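Local coordinates for Crov588 (Cafeteriavirus, PDB 6NYR), which is of unknown function but folds as a ring-shaped leucine-rich repeat protein of many FNIP repeats and may, like other such proteins, offer a surface for binding partners, at residues N481-I486 with F504-M509; Y84-L89 with G105-Q110; D327-I332 with F350-T355. All blocks are in the same frame, centred on the assembly; numbering follows the deposited sequence.

Contact 1. Residues N481-I486 with F504-M509; sequences NFNQKI and FNQKIM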
ATOM      1  N   ASN A 481       5.389 -12.565  24.903  1.00 42.43           N
ATOM      2  CA  ASN A 481       5.772 -13.243  26.130  1.00 41.10           C
ATOM      3  C   ASN A 481       4.847 -12.973  27.303  1.00 42.01           C
ATOM      4  O   ASN A 481       5.033 -13.589  28.360  1.00 43.40           O
ATOM      5  CB  ASN A 481       7.200 -12.853  26.528  1.00 40.81           C
ATOM      6  CG  ASN A 481       8.243 -13.460  25.618  1.00 39.99           C
ATOM      7  OD1 ASN A 481       7.918 -14.162  24.662  1.00 42.75           O
ATOM      8  ND2 ASN A 481       9.512 -13.188  25.908  1.00 39.55           N
ATOM      9  N   PHE A 482       3.869 -12.087  27.165  1.00 42.85           N
ATOM     10  CA  PHE A 482       3.017 -11.785  28.305  1.00 46.17           C
ATOM     11  C   PHE A 482       2.233 -13.021  28.724  1.00 44.77           C
ATOM     12  O   PHE A 482       1.506 -13.608  27.915  1.00 40.59           O
ATOM     13  CB  PHE A 482       2.049 -10.651  27.999  1.00 44.89           C
ATOM     14  CG  PHE A 482       1.173 -10.308  29.167  1.00 49.70           C
ATOM     15  CD1 PHE A 482       1.653  -9.517  30.196  1.00 52.49           C
ATOM     16  CD2 PHE A 482      -0.120 -10.802  29.254  1.00 47.81           C
ATOM     17  CE1 PHE A 482       0.858  -9.214  31.281  1.00 52.90           C
ATOM     18  CE2 PHE A 482      -0.917 -10.497  30.334  1.00 49.69           C
ATOM     19  CZ  PHE A 482      -0.428  -9.703  31.348  1.00 52.25           C
ATOM     20  N   ASN A 483       2.371 -13.407  29.989  1.00 48.37           N
ATOM     21  CA  ASN A 483       1.681 -14.578  30.516  1.00 51.93           C
ATOM     22  C   ASN A 483       1.488 -14.420  32.026  1.00 56.19           C
ATOM     23  O   ASN A 483       1.912 -15.247  32.834  1.00 56.05           O
ATOM     24  CB  ASN A 483       2.462 -15.844  30.172  1.00 50.38           C
ATOM     25  CG  ASN A 483       1.661 -17.106  30.411  1.00 50.53           C
ATOM     26  OD1 ASN A 483       0.433 -17.068  30.512  1.00 49.54           O
ATOM     27  ND2 ASN A 483       2.349 -18.237  30.505  1.00 49.34           N
ATOM     28  N   GLN A 484       0.826 -13.334  32.424  1.00 57.90           N
ATOM     29  CA  GLN A 484       0.498 -13.083  33.820  1.00 57.86           C
ATOM     30  C   GLN A 484      -1.015 -13.083  34.000  1.00 55.59           C
ATOM     31  O   GLN A 484      -1.768 -12.762  33.074  1.00 52.98           O
ATOM     32  CB  GLN A 484       1.082 -11.743  34.309  1.00 55.87           C
ATOM     33  CG  GLN A 484       2.599 -11.623  34.169  1.00 55.80           C
ATOM     34  CD  GLN A 484       3.366 -12.695  34.926  1.00 55.77           C
ATOM     35  OE1 GLN A 484       3.035 -13.031  36.062  1.00 55.81           O
ATOM     36  NE2 GLN A 484       4.400 -13.238  34.292  1.00 56.46           N
ATOM     37  N   LYS A 485      -1.448 -13.469  35.199  1.00 56.28           N
ATOM     38  CA  LYS A 485      -2.863 -13.439  35.540  1.00 58.91           C
ATOM     39  C   LYS A 485      -3.420 -12.024  35.412  1.00 59.41           C
ATOM     40  O   LYS A 485      -2.785 -11.051  35.825  1.00 57.84           O
ATOM     41  CB  LYS A 485      -3.066 -13.934  36.973  1.00 64.69           C
ATOM     42  CG  LYS A 485      -2.956 -15.434  37.176  1.00 67.70           C
ATOM     43  CD  LYS A 485      -3.065 -15.766  38.667  1.00 70.57           C
ATOM     44  CE  LYS A 485      -3.138 -17.265  38.913  1.00 74.12           C
ATOM     45  NZ  LYS A 485      -1.847 -17.956  38.643  1.00 75.23           N
ATOM     46  N   ILE A 486      -4.613 -11.915  34.828  1.00 58.27           N
ATOM     47  CA  ILE A 486      -5.368 -10.662  34.772  1.00 58.49           C
ATOM     48  C   ILE A 486      -6.548 -10.777  35.730  1.00 58.31           C
ATOM     49  O   ILE A 486      -7.389 -11.673  35.594  1.00 55.59           O
ATOM     50  CB  ILE A 486      -5.823 -10.326  33.343  1.00 60.75           C
ATOM     51  CG1 ILE A 486      -4.616 -10.402  32.405  1.00 61.09           C
ATOM     52  CG2 ILE A 486      -6.475  -8.955  33.316  1.00 61.89           C
ATOM     53  CD1 ILE A 486      -4.864  -9.872  31.005  1.00 61.33           C
ATOM     54  N   PHE A 504       0.162 -16.006  26.239  1.00 45.16           N
ATOM     55  CA  PHE A 504      -0.836 -15.882  27.293  1.00 46.87           C
ATOM     56  C   PHE A 504      -1.673 -17.148  27.391  1.00 44.79           C
ATOM     57  O   PHE A 504      -2.292 -17.569  26.408  1.00 43.81           O
ATOM     58  CB  PHE A 504      -1.758 -14.698  27.065  1.00 45.14           C
ATOM     59  CG  PHE A 504      -2.774 -14.530  28.167  1.00 46.45           C
ATOM     60  CD1 PHE A 504      -2.469 -13.794  29.297  1.00 47.05           C
ATOM     61  CD2 PHE A 504      -4.015 -15.152  28.093  1.00 45.56           C
ATOM     62  CE1 PHE A 504      -3.387 -13.652  30.318  1.00 48.60           C
ATOM     63  CE2 PHE A 504      -4.933 -15.017  29.112  1.00 46.27           C
ATOM     64  CZ  PHE A 504      -4.620 -14.268  30.228  1.00 46.60           C
ATOM     65  N   ASN A 505      -1.720 -17.732  28.585  1.00 46.98           N
ATOM     66  CA  ASN A 505      -2.496 -18.945  28.807  1.00 52.70           C
ATOM     67  C   ASN A 505      -2.894 -19.058  30.276  1.00 56.52           C
ATOM     68  O   ASN A 505      -2.583 -20.058  30.937  1.00 60.07           O
ATOM     69  CB  ASN A 505      -1.698 -20.173  28.372  1.00 52.48           C
ATOM     70  CG  ASN A 505      -2.550 -21.429  28.310  1.00 53.48           C
ATOM     71  OD1 ASN A 505      -3.779 -21.360  28.242  1.00 49.69           O
ATOM     72  ND2 ASN A 505      -1.903 -22.584  28.332  1.00 53.68           N
ATOM     73  N   GLN A 506      -3.563 -18.031  30.795  1.00 57.56           N
ATOM     74  CA  GLN A 506      -4.028 -18.014  32.173  1.00 59.25           C
ATOM     75  C   GLN A 506      -5.552 -18.044  32.197  1.00 57.91           C
ATOM     76  O   GLN A 506      -6.210 -17.566  31.269  1.00 56.71           O
ATOM     77  CB  GLN A 506      -3.535 -16.766  32.917  1.00 58.79           C
ATOM     78  CG  GLN A 506      -2.031 -16.629  33.017  1.00 59.60           C
ATOM     79  CD  GLN A 506      -1.380 -17.802  33.719  1.00 61.20           C
ATOM     80  OE1 GLN A 506      -1.787 -18.196  34.811  1.00 60.60           O
ATOM     81  NE2 GLN A 506      -0.355 -18.369  33.090  1.00 62.92           N
ATOM     82  N   LYS A 507      -6.109 -18.605  33.266  1.00 61.13           N
ATOM     83  CA  LYS A 507      -7.555 -18.610  33.438  1.00 62.07           C
ATOM     84  C   LYS A 507      -8.077 -17.191  33.626  1.00 55.98           C
ATOM     85  O   LYS A 507      -7.407 -16.337  34.218  1.00 51.75           O
ATOM     86  CB  LYS A 507      -7.949 -19.495  34.621  1.00 65.60           C
ATOM     87  CG  LYS A 507      -7.875 -20.982  34.293  1.00 70.82           C
ATOM     88  CD  LYS A 507      -8.121 -21.870  35.504  1.00 75.39           C
ATOM     89  CE  LYS A 507      -7.917 -23.334  35.125  1.00 79.53           C
ATOM     90  NZ  LYS A 507      -7.691 -24.217  36.301  1.00 82.88           N
ATOM     91  N   ILE A 508      -9.273 -16.946  33.093  1.00 55.77           N
ATOM     92  CA  ILE A 508      -9.976 -15.677  33.220  1.00 56.45           C
ATOM     93  C   ILE A 508     -11.241 -15.918  34.034  1.00 56.74           C
ATOM     94  O   ILE A 508     -12.110 -16.696  33.621  1.00 54.93           O
ATOM     95  CB  ILE A 508     -10.308 -15.080  31.845  1.00 55.14           C
ATOM     96  CG1 ILE A 508      -9.056 -15.079  30.963  1.00 55.08           C
ATOM     97  CG2 ILE A 508     -10.855 -13.669  31.987  1.00 55.68           C
ATOM     98  CD1 ILE A 508      -9.220 -14.365  29.640  1.00 55.16           C
ATOM     99  N   MET A 509     -11.348 -15.258  35.185  1.00 61.47           N
ATOM    100  CA  MET A 509     -12.505 -15.432  36.052  1.00 65.74           C
ATOM    101  C   MET A 509     -13.574 -14.400  35.676  1.00 63.72           C
ATOM    102  O   MET A 509     -13.491 -13.740  34.636  1.00 59.03           O
ATOM    103  CB  MET A 509     -12.076 -15.375  37.518  1.00 76.22           C
ATOM    104  CG  MET A 509     -11.244 -14.181  37.934  1.00 86.86           C
ATOM    105  SD  MET A 509     -10.628 -14.405  39.627  1.00 96.30           S
ATOM    106  CE  MET A 509     -10.203 -12.722  40.084  1.00 95.09           C
TER
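Asn483 and Gln506 meet with their side chains crossing at about a right angle, and their amide planes stand 54° apart. The side-chain oxygen of Asn483 bridges the two coils. Gln506 NE2 donates to Asn483 OD1 over 3.0 Å in an almost straight bond, with the acceptor lying in the plane of the glutamine amide. The backbone N of Asn505 reaches the same OD1, also at 3.0 Å; both donors stand well out of the carbonyl plane, on opposite faces. With CG anti to its backbone N (chi1 -167°), Asn483 swings this oxygen across to the next coil, while a bend at chi2 folds the Gln506 amide back to meet it. Next to the amides, in the buried part of the contact, the Phe482 and Phe504 rings lie side by side and point the same way, CE2 of Phe482 being 3.8 Å from CD1 of Phe504. Gln484 O sits at the edge of the Phe504 ring, 3.3 Å from CE1. This is an asparagine ladder alongside a phenylalanine spine: Asn461 receives the N-H of Asn483, and Asn505 passes the pattern to Asn527 and Gln528. Two donors on one oxygen fix the rotation of the Asn483 amide and tie this coil to its successor.

Contact 2. Residues Y84-L89 with G105-Q110; sequences YKNHSL and GDVFNQ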
ATOM      1  N   TYR A  84       2.615 -11.025 -26.273  1.00 59.79           N
ATOM      2  CA  TYR A  84       2.723 -11.994 -27.353  1.00 62.35           C
ATOM      3  C   TYR A  84       2.012 -11.558 -28.630  1.00 60.16           C
ATOM      4  O   TYR A  84       2.052 -12.290 -29.625  1.00 61.23           O
ATOM      5  CB  TYR A  84       2.165 -13.346 -26.884  1.00 64.55           C
ATOM      6  CG  TYR A  84       3.099 -14.159 -26.008  1.00 67.09           C
ATOM      7  CD1 TYR A  84       4.414 -14.407 -26.398  1.00 68.26           C
ATOM      8  CD2 TYR A  84       2.666 -14.685 -24.799  1.00 67.49           C
ATOM      9  CE1 TYR A  84       5.268 -15.157 -25.606  1.00 69.14           C
ATOM     10  CE2 TYR A  84       3.519 -15.436 -23.997  1.00 69.24           C
ATOM     11  CZ  TYR A  84       4.813 -15.666 -24.406  1.00 69.29           C
ATOM     12  OH  TYR A  84       5.654 -16.412 -23.611  1.00 71.14           O
ATOM     13  N   LYS A  85       1.387 -10.383 -28.639  1.00 58.06           N
ATOM     14  CA  LYS A  85       0.588  -9.953 -29.779  1.00 57.12           C
ATOM     15  C   LYS A  85       1.458  -9.306 -30.850  1.00 55.93           C
ATOM     16  O   LYS A  85       2.263  -8.417 -30.559  1.00 54.24           O
ATOM     17  CB  LYS A  85      -0.492  -8.973 -29.322  1.00 57.42           C
ATOM     18  CG  LYS A  85      -1.384  -8.435 -30.434  1.00 59.98           C
ATOM     19  CD  LYS A  85      -2.178  -9.548 -31.110  1.00 59.95           C
ATOM     20  CE  LYS A  85      -3.207  -8.981 -32.086  1.00 61.00           C
ATOM     21  NZ  LYS A  85      -2.768  -9.046 -33.511  1.00 60.12           N
ATOM     22  N   ASN A  86       1.288  -9.759 -32.088  1.00 54.66           N
ATOM     23  CA  ASN A  86       1.906  -9.167 -33.265  1.00 54.00           C
ATOM     24  C   ASN A  86       0.854  -8.405 -34.063  1.00 53.79           C
ATOM     25  O   ASN A  86      -0.347  -8.495 -33.798  1.00 55.36           O
ATOM     26  CB  ASN A  86       2.554 -10.253 -34.132  1.00 54.37           C
ATOM     27  CG  ASN A  86       3.649  -9.711 -35.031  1.00 54.65           C
ATOM     28  OD1 ASN A  86       3.746  -8.506 -35.262  1.00 53.69           O
ATOM     29  ND2 ASN A  86       4.484 -10.607 -35.546  1.00 54.71           N
ATOM     30  N   HIS A  87       1.318  -7.642 -35.052  1.00 55.38           N
ATOM     31  CA  HIS A  87       0.418  -6.974 -35.976  1.00 58.77           C
ATOM     32  C   HIS A  87       0.996  -7.023 -37.385  1.00 58.27           C
ATOM     33  O   HIS A  87       2.210  -6.950 -37.587  1.00 59.89           O
ATOM     34  CB  HIS A  87       0.173  -5.494 -35.611  1.00 61.79           C
ATOM     35  CG  HIS A  87      -0.433  -5.291 -34.259  1.00 65.40           C
ATOM     36  ND1 HIS A  87      -1.753  -5.580 -33.981  1.00 67.28           N
ATOM     37  CD2 HIS A  87       0.098  -4.817 -33.108  1.00 65.56           C
ATOM     38  CE1 HIS A  87      -2.003  -5.304 -32.713  1.00 66.31           C
ATOM     39  NE2 HIS A  87      -0.897  -4.837 -32.162  1.00 65.99           N
ATOM     40  N   SER A  88       0.101  -7.135 -38.366  1.00 56.53           N
ATOM     41  CA  SER A  88       0.401  -6.763 -39.741  1.00 55.98           C
ATOM     42  C   SER A  88      -0.057  -5.322 -39.958  1.00 56.99           C
ATOM     43  O   SER A  88      -0.902  -4.804 -39.221  1.00 58.05           O
ATOM     44  CB  SER A  88      -0.294  -7.690 -40.738  1.00 52.27           C
ATOM     45  OG  SER A  88      -1.633  -7.294 -40.950  1.00 51.28           O
ATOM     46  N   LEU A  89       0.523  -4.664 -40.964  1.00 55.45           N
ATOM     47  CA  LEU A  89       0.105  -3.298 -41.260  1.00 58.43           C
ATOM     48  C   LEU A  89      -1.346  -3.240 -41.715  1.00 63.06           C
ATOM     49  O   LEU A  89      -2.035  -2.255 -41.427  1.00 65.33           O
ATOM     50  CB  LEU A  89       1.030  -2.682 -42.307  1.00 56.50           C
ATOM     51  CG  LEU A  89       2.519  -2.732 -41.938  1.00 56.81           C
ATOM     52  CD1 LEU A  89       3.389  -2.298 -43.101  1.00 56.07           C
ATOM     53  CD2 LEU A  89       2.781  -1.879 -40.706  1.00 53.83           C
ATOM     54  N   GLY A 105       0.972  -4.360 -29.687  1.00 48.84           N
ATOM     55  CA  GLY A 105       1.586  -5.563 -29.160  1.00 51.50           C
ATOM     56  C   GLY A 105       3.101  -5.465 -29.154  1.00 49.45           C
ATOM     57  O   GLY A 105       3.703  -4.720 -29.929  1.00 47.42           O
ATOM     58  N   ASP A 106       3.723  -6.234 -28.263  1.00 49.85           N
ATOM     59  CA  ASP A 106       5.161  -6.134 -28.065  1.00 51.93           C
ATOM     60  C   ASP A 106       5.969  -6.844 -29.141  1.00 49.58           C
ATOM     61  O   ASP A 106       7.166  -6.568 -29.271  1.00 48.68           O
ATOM     62  CB  ASP A 106       5.532  -6.694 -26.689  1.00 52.88           C
ATOM     63  CG  ASP A 106       5.013  -5.832 -25.553  1.00 53.83           C
ATOM     64  OD1 ASP A 106       4.939  -4.596 -25.722  1.00 51.66           O
ATOM     65  OD2 ASP A 106       4.668  -6.391 -24.491  1.00 53.74           O
ATOM     66  N   VAL A 107       5.359  -7.746 -29.909  1.00 52.77           N
ATOM     67  CA  VAL A 107       6.095  -8.372 -31.000  1.00 56.05           C
ATOM     68  C   VAL A 107       6.234  -7.422 -32.189  1.00 54.09           C
ATOM     69  O   VAL A 107       7.244  -7.463 -32.901  1.00 49.45           O
ATOM     70  CB  VAL A 107       5.421  -9.679 -31.444  1.00 55.07           C
ATOM     71  CG1 VAL A 107       6.151 -10.278 -32.646  1.00 53.68           C
ATOM     72  CG2 VAL A 107       5.363 -10.678 -30.301  1.00 52.85           C
ATOM     73  N   PHE A 108       5.243  -6.564 -32.417  1.00 52.31           N
ATOM     74  CA  PHE A 108       5.219  -5.753 -33.623  1.00 51.75           C
ATOM     75  C   PHE A 108       6.529  -4.999 -33.795  1.00 51.37           C
ATOM     76  O   PHE A 108       7.009  -4.334 -32.876  1.00 51.82           O
ATOM     77  CB  PHE A 108       4.061  -4.764 -33.571  1.00 49.27           C
ATOM     78  CG  PHE A 108       3.948  -3.913 -34.798  1.00 50.59           C
ATOM     79  CD1 PHE A 108       3.516  -4.464 -35.993  1.00 50.52           C
ATOM     80  CD2 PHE A 108       4.275  -2.571 -34.766  1.00 51.40           C
ATOM     81  CE1 PHE A 108       3.402  -3.693 -37.127  1.00 50.69           C
ATOM     82  CE2 PHE A 108       4.166  -1.793 -35.900  1.00 50.92           C
ATOM     83  CZ  PHE A 108       3.730  -2.354 -37.084  1.00 49.87           C
ATOM     84  N   ASN A 109       7.093  -5.090 -34.994  1.00 50.40           N
ATOM     85  CA  ASN A 109       8.372  -4.460 -35.279  1.00 50.24           C
ATOM     86  C   ASN A 109       8.535  -4.287 -36.783  1.00 46.61           C
ATOM     87  O   ASN A 109       9.504  -4.779 -37.369  1.00 46.62           O
ATOM     88  CB  ASN A 109       9.513  -5.292 -34.697  1.00 46.66           C
ATOM     89  CG  ASN A 109      10.842  -4.585 -34.789  1.00 44.95           C
ATOM     90  OD1 ASN A 109      10.895  -3.365 -34.937  1.00 44.12           O
ATOM     91  ND2 ASN A 109      11.922  -5.343 -34.715  1.00 43.08           N
ATOM     92  N   GLN A 110       7.589  -3.590 -37.406  1.00 47.39           N
ATOM     93  CA  GLN A 110       7.637  -3.280 -38.827  1.00 49.28           C
ATOM     94  C   GLN A 110       7.446  -1.782 -39.010  1.00 44.35           C
ATOM     95  O   GLN A 110       6.770  -1.126 -38.214  1.00 42.93           O
ATOM     96  CB  GLN A 110       6.566  -4.023 -39.620  1.00 53.52           C
ATOM     97  CG  GLN A 110       6.691  -5.525 -39.609  1.00 56.64           C
ATOM     98  CD  GLN A 110       5.439  -6.197 -40.139  1.00 60.37           C
ATOM     99  OE1 GLN A 110       5.055  -6.012 -41.294  1.00 63.04           O
ATOM    100  NE2 GLN A 110       4.786  -6.973 -39.284  1.00 60.87           N
TER
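His87 turns its ring toward the 105-110 segment because CG lies beside the backbone N (chi1 -60°), while Phe108, with CG anti to its own N (chi1 -178°), sends its ring across the path of the imidazole. Both belong to loops of consecutive coils in the leucine-rich repeat solenoid, near its N-terminal end, where the loop after strand 78-80 leads into the short helix 89-93. The imidazole directs its edge toward the face of Phe108 in an offset edge-to-face pair, the planes 67° apart. At its own edge, His87 NE2 accepts the backbone N-H of Gly105 at 3.1 Å, close to the ring plane and nearly straight, which helps set the rotation of the ring, with ND1 in a weak hydrogen bond to Glu91. Tyr81 makes a further edge-to-face pair with the imidazole. The Phe108 ring is edged by His87 O, 3.2 Å from CD1, and by Leu89, whose CD2 lies 3.8 Å from CZ; Leu92 of helix 89-93 also packs on this phenylalanine. Ser88 caps that helix through a bond to the backbone N of Glu91. Nearer the strands, Lys85 O accepts from Val107 N at 3.2 Å and takes a CA-H...O contact from Gly105. Val107 crosses Asn86 at about a right angle, its CG1 methyl standing 3.4 Å from Asn86 ND2.

Contact 3. Residues D327-I332 with F350-T355; sequences DFNQII and FNQIIT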
ATOM      1  N   ASP A 327      24.025   8.087   6.710  1.00 41.07           N
ATOM      2  CA  ASP A 327      25.365   8.385   7.203  1.00 45.50           C
ATOM      3  C   ASP A 327      25.466   9.638   8.066  1.00 46.22           C
ATOM      4  O   ASP A 327      26.485   9.813   8.747  1.00 46.44           O
ATOM      5  CB  ASP A 327      26.341   8.530   6.023  1.00 46.02           C
ATOM      6  CG  ASP A 327      26.689   7.204   5.386  1.00 45.52           C
ATOM      7  OD1 ASP A 327      26.099   6.182   5.796  1.00 45.31           O
ATOM      8  OD2 ASP A 327      27.545   7.178   4.474  1.00 45.15           O
ATOM      9  N   PHE A 328      24.458  10.509   8.069  1.00 43.14           N
ATOM     10  CA  PHE A 328      24.616  11.791   8.741  1.00 44.85           C
ATOM     11  C   PHE A 328      24.810  11.603  10.242  1.00 45.27           C
ATOM     12  O   PHE A 328      24.004  10.944  10.904  1.00 45.72           O
ATOM     13  CB  PHE A 328      23.410  12.692   8.487  1.00 45.16           C
ATOM     14  CG  PHE A 328      23.557  14.065   9.073  1.00 41.41           C
ATOM     15  CD1 PHE A 328      24.219  15.063   8.374  1.00 42.29           C
ATOM     16  CD2 PHE A 328      23.057  14.351  10.333  1.00 42.30           C
ATOM     17  CE1 PHE A 328      24.359  16.328   8.916  1.00 41.89           C
ATOM     18  CE2 PHE A 328      23.204  15.617  10.878  1.00 44.69           C
ATOM     19  CZ  PHE A 328      23.854  16.602  10.165  1.00 42.27           C
ATOM     20  N   ASN A 329      25.875  12.200  10.782  1.00 44.45           N
ATOM     21  CA  ASN A 329      26.166  12.098  12.206  1.00 45.84           C
ATOM     22  C   ASN A 329      27.012  13.282  12.649  1.00 48.53           C
ATOM     23  O   ASN A 329      28.019  13.100  13.350  1.00 48.75           O
ATOM     24  CB  ASN A 329      26.899  10.787  12.513  1.00 45.36           C
ATOM     25  CG  ASN A 329      26.891  10.453  13.990  1.00 44.17           C
ATOM     26  OD1 ASN A 329      26.040  10.929  14.738  1.00 42.51           O
ATOM     27  ND2 ASN A 329      27.853   9.643  14.419  1.00 48.69           N
ATOM     28  N   GLN A 330      26.622  14.482  12.233  1.00 50.44           N
ATOM     29  CA  GLN A 330      27.335  15.697  12.589  1.00 46.88           C
ATOM     30  C   GLN A 330      26.657  16.374  13.772  1.00 47.15           C
ATOM     31  O   GLN A 330      25.440  16.278  13.953  1.00 48.20           O
ATOM     32  CB  GLN A 330      27.388  16.655  11.401  1.00 45.47           C
ATOM     33  CG  GLN A 330      28.247  16.161  10.250  1.00 46.76           C
ATOM     34  CD  GLN A 330      29.695  15.971  10.641  1.00 47.50           C
ATOM     35  OE1 GLN A 330      30.329  16.881  11.172  1.00 52.67           O
ATOM     36  NE2 GLN A 330      30.220  14.779  10.397  1.00 47.79           N
ATOM     37  N   ILE A 331      27.464  17.064  14.581  1.00 50.80           N
ATOM     38  CA  ILE A 331      26.920  17.809  15.707  1.00 53.34           C
ATOM     39  C   ILE A 331      25.988  18.888  15.177  1.00 51.25           C
ATOM     40  O   ILE A 331      26.259  19.522  14.148  1.00 48.71           O
ATOM     41  CB  ILE A 331      28.053  18.418  16.550  1.00 57.92           C
ATOM     42  CG1 ILE A 331      28.819  17.318  17.287  1.00 58.21           C
ATOM     43  CG2 ILE A 331      27.498  19.440  17.536  1.00 57.16           C
ATOM     44  CD1 ILE A 331      30.119  17.786  17.926  1.00 59.43           C
ATOM     45  N   ILE A 332      24.879  19.096  15.876  1.00 52.14           N
ATOM     46  CA  ILE A 332      23.933  20.162  15.565  1.00 52.20           C
ATOM     47  C   ILE A 332      23.864  21.042  16.806  1.00 53.77           C
ATOM     48  O   ILE A 332      23.385  20.600  17.859  1.00 52.50           O
ATOM     49  CB  ILE A 332      22.547  19.625  15.198  1.00 51.80           C
ATOM     50  CG1 ILE A 332      22.642  18.638  14.036  1.00 49.36           C
ATOM     51  CG2 ILE A 332      21.613  20.765  14.816  1.00 51.82           C
ATOM     52  CD1 ILE A 332      21.305  18.050  13.627  1.00 47.92           C
ATOM     53  N   PHE A 350      22.946   8.673  12.964  1.00 44.83           N
ATOM     54  CA  PHE A 350      22.945   9.832  13.847  1.00 41.90           C
ATOM     55  C   PHE A 350      22.937   9.394  15.309  1.00 44.74           C
ATOM     56  O   PHE A 350      22.047   8.652  15.742  1.00 40.31           O
ATOM     57  CB  PHE A 350      21.746  10.735  13.582  1.00 44.33           C
ATOM     58  CG  PHE A 350      21.756  11.991  14.412  1.00 42.73           C
ATOM     59  CD1 PHE A 350      22.643  13.013  14.115  1.00 44.28           C
ATOM     60  CD2 PHE A 350      20.903  12.144  15.493  1.00 44.56           C
ATOM     61  CE1 PHE A 350      22.671  14.168  14.872  1.00 46.63           C
ATOM     62  CE2 PHE A 350      20.929  13.301  16.254  1.00 47.73           C
ATOM     63  CZ  PHE A 350      21.813  14.311  15.940  1.00 47.79           C
ATOM     64  N   ASN A 351      23.912   9.883  16.077  1.00 46.23           N
ATOM     65  CA  ASN A 351      24.037   9.526  17.485  1.00 46.46           C
ATOM     66  C   ASN A 351      24.875  10.564  18.221  1.00 43.55           C
ATOM     67  O   ASN A 351      25.863  10.219  18.876  1.00 43.61           O
ATOM     68  CB  ASN A 351      24.659   8.134  17.614  1.00 47.76           C
ATOM     69  CG  ASN A 351      24.625   7.613  19.031  1.00 45.91           C
ATOM     70  OD1 ASN A 351      23.842   8.080  19.854  1.00 44.45           O
ATOM     71  ND2 ASN A 351      25.487   6.647  19.328  1.00 46.06           N
ATOM     72  N   GLN A 352      24.494  11.835  18.105  1.00 42.75           N
ATOM     73  CA  GLN A 352      25.149  12.926  18.810  1.00 43.26           C
ATOM     74  C   GLN A 352      24.250  13.493  19.902  1.00 45.19           C
ATOM     75  O   GLN A 352      23.024  13.532  19.763  1.00 46.08           O
ATOM     76  CB  GLN A 352      25.525  14.062  17.848  1.00 43.89           C
ATOM     77  CG  GLN A 352      26.521  13.697  16.774  1.00 46.22           C
ATOM     78  CD  GLN A 352      27.838  13.209  17.332  1.00 45.78           C
ATOM     79  OE1 GLN A 352      28.419  13.827  18.221  1.00 46.48           O
ATOM     80  NE2 GLN A 352      28.309  12.079  16.818  1.00 48.41           N
ATOM     81  N   ILE A 353      24.877  13.958  20.987  1.00 46.92           N
ATOM     82  CA  ILE A 353      24.129  14.613  22.050  1.00 49.27           C
ATOM     83  C   ILE A 353      23.395  15.817  21.462  1.00 49.62           C
ATOM     84  O   ILE A 353      23.892  16.496  20.554  1.00 46.99           O
ATOM     85  CB  ILE A 353      25.064  15.052  23.189  1.00 55.51           C
ATOM     86  CG1 ILE A 353      25.786  13.847  23.801  1.00 57.95           C
ATOM     87  CG2 ILE A 353      24.275  15.795  24.268  1.00 56.30           C
ATOM     88  CD1 ILE A 353      26.967  14.219  24.687  1.00 58.38           C
ATOM     89  N   ILE A 354      22.200  16.080  21.985  1.00 52.93           N
ATOM     90  CA  ILE A 354      21.392  17.225  21.576  1.00 52.43           C
ATOM     91  C   ILE A 354      21.104  18.062  22.816  1.00 54.05           C
ATOM     92  O   ILE A 354      20.494  17.575  23.777  1.00 53.09           O
ATOM     93  CB  ILE A 354      20.088  16.793  20.891  1.00 49.43           C
ATOM     94  CG1 ILE A 354      20.383  16.198  19.516  1.00 50.18           C
ATOM     95  CG2 ILE A 354      19.153  17.983  20.749  1.00 51.56           C
ATOM     96  CD1 ILE A 354      19.236  15.419  18.909  1.00 50.19           C
ATOM     97  N   THR A 355      21.539  19.317  22.793  1.00 56.29           N
ATOM     98  CA  THR A 355      21.515  20.167  23.966  1.00 56.06           C
ATOM     99  C   THR A 355      20.287  21.082  23.946  1.00 57.45           C
ATOM    100  O   THR A 355      19.325  20.841  23.209  1.00 56.10           O
ATOM    101  CB  THR A 355      22.833  20.942  24.038  1.00 54.26           C
ATOM    102  OG1 THR A 355      23.019  21.679  22.826  1.00 55.85           O
ATOM    103  CG2 THR A 355      23.999  19.983  24.220  1.00 54.39           C
TER
HETATM  104  O   HOH W   1      28.307   9.118  17.454  1.00 45.84           O
HETATM  105  O   HOH W   2      23.782  17.847  18.502  1.00 41.75           O
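The asparagine ladder and phenylalanine spine of the leucine-rich repeat solenoid form this contact between successive coils, with a water bridge added. With CG opposite its backbone N (chi1 -164°), Asn329 carries OD1 across to the next coil. There Asn329 OD1 takes the backbone N-H of Asn351 at 2.7 Å, the donor standing well above the carbonyl plane, and a weak bond from Gln352 NE2 at 3.3 Å. The other end of the same amide is occupied too: Asn329 ND2 donates to a water at 3.1 Å, which in turn donates to Asn351 O. Both ends of the Asn329 amide are thereby tied to the next coil, directly and through solvent. Ile331 brings CG1 to 3.6 Å from Gln352 OE1, its aliphatic branch crossing the glutamine. The buried Phe350 runs beside Phe328, with Phe350 CD1 4.0 Å from Phe328 CD2. Gln330 O lies in plane at the edge of the Phe350 ring. Phe324 and Phe346, which follow strands 321-323 and 343-345, stack on Phe328 and Phe350 respectively. The two loops follow these adjacent parallel strands, and the ladder continues to Asn307 before them and to Asn373, in the loop after strand 365-367.

Along the chain the order is contact 2, contact 3, contact 1, each closing before the next opens. The three are spread around the ring and do not touch: the centres of contacts 1 and 2 lie 66 Å apart, on opposite sides of the chain's centre, those of contacts 2 and 3 are 58 Å apart, and those of contacts 1 and 3 are 43 Å apart. Each joins loops that follow neighbouring parallel strands, so all three are local links between successive coils. Contacts 1 and 3 repeat nearly the same arrangement, whereas contact 2, beside helix 89-93, is an N-terminal variant. Recurrence of such coil-to-coil links is consistent with a regular solenoid that curves round into a ring.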